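Local coordinates for member of s1p family of ribosomal proteins (Pyrococcus furiosus, PDB 5YH1), which probably acts as an exonuclease of the DHH family that binds manganese and nucleic acid, this chain being the DHH part of a longer protein, at residues A[394-399]-A[427-432]; A[401-406]-A[420-425]. All coordinates share one frame; numbering follows the deposited sequence.

Contact 1: A[394-399]-A[427-432]; sequences KILAEK and LEAFAK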
loop_
_atom_site.group_PDB
_atom_site.type_symbol
_atom_site.label_atom_id
_atom_site.label_comp_id
_atom_site.label_asym_id
_atom_site.label_seq_id
_atom_site.Cartn_x
_atom_site.Cartn_y
_atom_site.Cartn_z
ATOM N N LYS A 394 -10.907 -11.218 -29.779
ATOM C CA LYS A 394 -11.087 -10.310 -30.915
ATOM C C LYS A 394 -12.526 -10.383 -31.429
ATOM O O LYS A 394 -13.158 -9.348 -31.674
ATOM C CB LYS A 394 -10.104 -10.631 -32.049
ATOM C CG LYS A 394 -8.646 -10.376 -31.699
ATOM N N ILE A 395 -13.053 -11.597 -31.577
ATOM C CA ILE A 395 -14.447 -11.757 -31.998
ATOM C C ILE A 395 -15.394 -11.038 -31.019
ATOM O O ILE A 395 -16.287 -10.307 -31.442
ATOM C CB ILE A 395 -14.842 -13.246 -32.155
ATOM C CG1 ILE A 395 -14.167 -13.850 -33.397
ATOM C CG2 ILE A 395 -16.352 -13.408 -32.276
ATOM C CD1 ILE A 395 -14.271 -15.364 -33.485
ATOM N N LEU A 396 -15.196 -11.239 -29.718
ATOM C CA LEU A 396 -16.098 -10.647 -28.726
ATOM C C LEU A 396 -16.058 -9.111 -28.779
ATOM O O LEU A 396 -17.099 -8.470 -28.727
ATOM C CB LEU A 396 -15.786 -11.162 -27.312
ATOM C CG LEU A 396 -16.047 -12.660 -27.056
ATOM C CD1 LEU A 396 -15.608 -13.054 -25.653
ATOM C CD2 LEU A 396 -17.502 -13.042 -27.264
ATOM N N ALA A 397 -14.860 -8.543 -28.904
ATOM C CA ALA A 397 -14.681 -7.093 -28.987
ATOM C C ALA A 397 -15.421 -6.490 -30.182
ATOM O O ALA A 397 -16.038 -5.430 -30.061
ATOM C CB ALA A 397 -13.202 -6.742 -29.053
ATOM N N GLU A 398 -15.378 -7.183 -31.320
ATOM C CA GLU A 398 -16.065 -6.735 -32.528
ATOM C C GLU A 398 -17.584 -6.863 -32.412
ATOM O O GLU A 398 -18.302 -5.987 -32.887
ATOM C CB GLU A 398 -15.553 -7.499 -33.761
ATOM C CG GLU A 398 -16.369 -7.270 -35.036
ATOM C CD GLU A 398 -15.777 -7.956 -36.265
ATOM O OE1 GLU A 398 -16.563 -8.328 -37.170
ATOM O OE2 GLU A 398 -14.534 -8.125 -36.335
ATOM N N LYS A 399 -18.073 -7.946 -31.806
ATOM C CA LYS A 399 -19.518 -8.134 -31.615
ATOM C C LYS A 399 -20.102 -7.209 -30.548
ATOM O O LYS A 399 -21.294 -6.957 -30.553
ATOM C CB LYS A 399 -19.854 -9.562 -31.186
ATOM C CG LYS A 399 -19.735 -10.617 -32.263
ATOM C CD LYS A 399 -20.502 -11.875 -31.864
ATOM C CE LYS A 399 -20.765 -12.779 -33.064
ATOM N NZ LYS A 399 -19.515 -13.411 -33.565
ATOM N N LEU A 427 -20.236 -12.997 -21.543
ATOM C CA LEU A 427 -20.044 -14.408 -21.197
ATOM C C LEU A 427 -20.967 -15.322 -21.980
ATOM O O LEU A 427 -20.579 -16.424 -22.328
ATOM C CB LEU A 427 -20.224 -14.638 -19.697
ATOM C CG LEU A 427 -19.186 -13.923 -18.831
ATOM C CD1 LEU A 427 -19.369 -14.330 -17.379
ATOM C CD2 LEU A 427 -17.762 -14.199 -19.301
ATOM N N GLU A 428 -22.183 -14.868 -22.258
ATOM C CA GLU A 428 -23.058 -15.606 -23.154
ATOM C C GLU A 428 -22.492 -15.653 -24.575
ATOM O O GLU A 428 -22.595 -16.681 -25.242
ATOM C CB GLU A 428 -24.472 -15.036 -23.138
ATOM C CG GLU A 428 -25.222 -15.395 -21.867
ATOM C CD GLU A 428 -26.646 -14.875 -21.843
ATOM O OE1 GLU A 428 -27.031 -14.113 -22.759
ATOM O OE2 GLU A 428 -27.380 -15.232 -20.894
ATOM N N ALA A 429 -21.877 -14.564 -25.029
ATOM C CA ALA A 429 -21.238 -14.562 -26.346
ATOM C C ALA A 429 -19.996 -15.451 -26.338
ATOM O O ALA A 429 -19.684 -16.101 -27.336
ATOM C CB ALA A 429 -20.868 -13.152 -26.774
ATOM N N PHE A 430 -19.273 -15.463 -25.223
ATOM C CA PHE A 430 -18.142 -16.366 -25.083
ATOM C C PHE A 430 -18.617 -17.819 -25.187
ATOM O O PHE A 430 -18.002 -18.626 -25.877
ATOM C CB PHE A 430 -17.414 -16.150 -23.763
ATOM C CG PHE A 430 -16.232 -17.058 -23.577
ATOM C CD1 PHE A 430 -14.990 -16.706 -24.064
ATOM C CD2 PHE A 430 -16.372 -18.278 -22.929
ATOM C CE1 PHE A 430 -13.903 -17.550 -23.904
ATOM C CE2 PHE A 430 -15.288 -19.117 -22.763
ATOM C CZ PHE A 430 -14.055 -18.759 -23.253
ATOM N N ALA A 431 -19.714 -18.137 -24.511
ATOM C CA ALA A 431 -20.233 -19.504 -24.511
ATOM C C ALA A 431 -20.699 -19.938 -25.913
ATOM O O ALA A 431 -20.536 -21.099 -26.290
ATOM C CB ALA A 431 -21.351 -19.644 -23.496
ATOM N N LYS A 432 -21.256 -19.004 -26.688
ATOM C CA LYS A 432 -21.721 -19.317 -28.041
ATOM C C LYS A 432 -20.544 -19.632 -28.945
ATOM O O LYS A 432 -20.635 -20.520 -29.789
ATOM C CB LYS A 432 -22.546 -18.173 -28.646
#
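Leu396 of helix 389-399 packs against Ala429 and Phe430 of helix 423-435, joining two helices of the C-terminal α/β domain, the part that in DHH-family enzymes follows the metal-binding domain. Leu396 and Ala429 have the closest CA atoms of the two segments, 6.9 Å apart. The Leu396 CB leaves its helix toward the other one. At the next bond CG lies anti to the carbonyl carbon (chi1 -66°), which carries the fork of the side chain across to helix 423-435, where its two methyls divide the work. Leu396 CD1 takes the aromatic side: it stands 4.1 Å from Phe430 CB and 4.0 Å from Phe430 CD1, near the plane of the ring and at its edge rather than over a face. The ring is buried and also touches Leu389 and Ile392 of helix 389-399, and Phe326 and Leu365 on strands of the mixed sheet. Leu396 CD2 turns to the backbone side, lying 3.6 Å from Phe430 N and equally near Ala429 C. The fit at Ala429 is tight: Leu396 CD2 and Ala429 CB are 3.4 Å apart, inside the usual van der Waals separation.

Contact 2: A[401-406]-A[420-425]; sequences PDAGVE and EGKRKE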
loop_
_atom_site.group_PDB
_atom_site.type_symbol
_atom_site.label_atom_id
_atom_site.label_comp_id
_atom_site.label_asym_id
_atom_site.label_seq_id
_atom_site.Cartn_x
_atom_site.Cartn_y
_atom_site.Cartn_z
ATOM N N PRO A 401 -18.792 -3.862 -29.129
ATOM C CA PRO A 401 -17.813 -2.766 -29.060
ATOM C C PRO A 401 -17.977 -1.858 -27.827
ATOM O O PRO A 401 -17.008 -1.243 -27.377
ATOM C CB PRO A 401 -18.043 -1.998 -30.376
ATOM C CG PRO A 401 -19.419 -2.382 -30.836
ATOM C CD PRO A 401 -19.696 -3.751 -30.293
ATOM N N ASP A 402 -19.180 -1.819 -27.266
ATOM C CA ASP A 402 -19.469 -1.039 -26.055
ATOM C C ASP A 402 -19.206 -1.781 -24.729
ATOM O O ASP A 402 -19.494 -1.247 -23.662
ATOM C CB ASP A 402 -20.941 -0.608 -26.080
ATOM C CG ASP A 402 -21.886 -1.787 -25.989
ATOM O OD1 ASP A 402 -21.524 -2.886 -26.499
ATOM O OD2 ASP A 402 -22.990 -1.632 -25.422
ATOM N N ALA A 403 -18.681 -3.004 -24.773
ATOM C CA ALA A 403 -18.523 -3.789 -23.542
ATOM C C ALA A 403 -17.105 -3.746 -22.953
ATOM O O ALA A 403 -16.836 -4.404 -21.946
ATOM C CB ALA A 403 -18.951 -5.222 -23.783
ATOM N N GLY A 404 -16.201 -2.995 -23.578
ATOM C CA GLY A 404 -14.832 -2.840 -23.068
ATOM C C GLY A 404 -14.040 -4.138 -22.987
ATOM O O GLY A 404 -13.220 -4.313 -22.088
ATOM N N VAL A 405 -14.269 -5.042 -23.935
ATOM C CA VAL A 405 -13.623 -6.355 -23.914
ATOM C C VAL A 405 -12.130 -6.237 -24.200
ATOM O O VAL A 405 -11.722 -5.542 -25.120
ATOM C CB VAL A 405 -14.257 -7.317 -24.932
ATOM C CG1 VAL A 405 -13.529 -8.654 -24.918
ATOM C CG2 VAL A 405 -15.742 -7.513 -24.633
ATOM N N GLU A 406 -11.322 -6.922 -23.401
ATOM C CA GLU A 406 -9.873 -6.907 -23.558
ATOM C C GLU A 406 -9.238 -8.128 -22.922
ATOM O O GLU A 406 -9.811 -8.732 -22.014
ATOM C CB GLU A 406 -9.287 -5.664 -22.897
ATOM C CG GLU A 406 -8.847 -4.594 -23.875
ATOM C CD GLU A 406 -8.663 -3.254 -23.206
ATOM O OE1 GLU A 406 -8.443 -3.229 -21.974
ATOM O OE2 GLU A 406 -8.744 -2.231 -23.917
ATOM N N GLU A 420 -18.557 -4.299 -16.162
ATOM C CA GLU A 420 -19.409 -5.105 -15.288
ATOM C C GLU A 420 -20.854 -5.165 -15.765
ATOM O O GLU A 420 -21.502 -6.212 -15.689
ATOM C CB GLU A 420 -19.353 -4.585 -13.851
ATOM C CG GLU A 420 -20.339 -5.262 -12.910
ATOM C CD GLU A 420 -20.170 -4.831 -11.464
ATOM O OE1 GLU A 420 -20.966 -5.304 -10.627
ATOM O OE2 GLU A 420 -19.256 -4.030 -11.161
ATOM N N GLY A 421 -21.352 -4.044 -16.277
ATOM C CA GLY A 421 -22.718 -3.970 -16.766
ATOM C C GLY A 421 -22.982 -4.731 -18.051
ATOM O O GLY A 421 -24.132 -4.858 -18.444
ATOM N N LYS A 422 -21.937 -5.229 -18.715
ATOM C CA LYS A 422 -22.110 -6.054 -19.913
ATOM C C LYS A 422 -21.631 -7.502 -19.698
ATOM O O LYS A 422 -21.400 -8.223 -20.669
ATOM C CB LYS A 422 -21.368 -5.433 -21.107
ATOM C CG LYS A 422 -21.824 -4.040 -21.552
ATOM C CD LYS A 422 -23.336 -3.870 -21.644
ATOM C CE LYS A 422 -23.981 -4.702 -22.735
ATOM N NZ LYS A 422 -24.046 -3.939 -24.007
ATOM N N ARG A 423 -21.493 -7.929 -18.441
ATOM C CA ARG A 423 -20.970 -9.264 -18.154
ATOM C C ARG A 423 -21.797 -10.378 -18.795
ATOM O O ARG A 423 -21.255 -11.248 -19.468
ATOM C CB ARG A 423 -20.878 -9.532 -16.656
ATOM C CG ARG A 423 -20.320 -10.926 -16.385
ATOM C CD ARG A 423 -20.051 -11.169 -14.920
ATOM N NE ARG A 423 -21.290 -11.278 -14.173
ATOM C CZ ARG A 423 -21.351 -11.518 -12.872
ATOM N NH1 ARG A 423 -22.528 -11.585 -12.267
ATOM N NH2 ARG A 423 -20.233 -11.681 -12.175
ATOM N N LYS A 424 -23.101 -10.344 -18.562
ATOM C CA LYS A 424 -24.021 -11.350 -19.085
ATOM C C LYS A 424 -23.829 -11.512 -20.603
ATOM O O LYS A 424 -23.665 -12.630 -21.093
ATOM C CB LYS A 424 -25.454 -10.935 -18.769
ATOM C CG LYS A 424 -26.527 -11.987 -18.999
ATOM C CD LYS A 424 -27.877 -11.303 -19.198
ATOM C CE LYS A 424 -29.044 -12.138 -18.701
ATOM N NZ LYS A 424 -29.229 -13.380 -19.498
ATOM N N GLU A 425 -23.829 -10.393 -21.331
ATOM C CA GLU A 425 -23.702 -10.414 -22.786
ATOM C C GLU A 425 -22.341 -10.952 -23.237
ATOM O O GLU A 425 -22.260 -11.723 -24.186
ATOM C CB GLU A 425 -23.927 -9.017 -23.391
ATOM C CG GLU A 425 -25.359 -8.503 -23.313
ATOM C CD GLU A 425 -25.676 -7.748 -22.024
ATOM O OE1 GLU A 425 -26.621 -6.938 -22.046
ATOM O OE2 GLU A 425 -25.002 -7.942 -20.985
#
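Asp402 and Lys422 reach for each other with side chains that run at about a right angle, and their charged ends meet in a salt bridge. Lys422 NZ donates to Asp402 OD2 over 2.9 Å, arriving on the syn side of that oxygen but 29° out of the carboxylate plane; OD1 of Asp402 stays farther off, 3.7 Å from the same nitrogen, so the grip is one-sided. With CG set between the backbone N and the carbonyl carbon (chi1 65°), the carboxylate of Asp402 is brought nearer to the lysine than its CB direction alone would take it. The lysine does not arrive extended: three successive bends, at chi2, chi3 and chi4, bring the ammonium round to the acid.

Nearer the root of the lysine there is also a small apolar contact. Ala403 CB sits 3.6 Å from Lys422 CB and 3.8 Å from Lys422 CG, so the root of the lysine rests on the alanine while its tip serves the aspartate. Ala403 also touches Val426 of helix 423-435, and its backbone is hydrogen-bonded to Phe419. A second subunit borders the contact: its Tyr334 packs on Lys422, and its His314 makes a weak hydrogen bond to Asp402 OD2, giving that oxygen a second partner.

Lys422 is the N-cap residue of helix 423-435; its contacts join the start of that helix to the loop before strand 406-409, the outermost of the mixed sheet within this chain, in a helix-strand-strand-helix succession of the C-terminal α/β domain.

Overall arrangement
From the N terminus, the chain passes through the manganese-binding domain before entering the C-terminal domain, where both contacts lie away from the metal site. Helix 389-399 supplies the first half of contact 1, and the loop 401-406 the first half of contact 2. The adjacent strands 406-409 and 413-417 then form a hairpin, after which the chain meets 420-425 and closes contact 2; a turn or so further along helix 423-435, residues 427-432 close contact 1. Contact 2 is thus nested within the larger loop, the two centres about 9 Å apart. Val405 of the 401-406 loop packs on Leu396 and Ala397, joining contact 2 to contact 1.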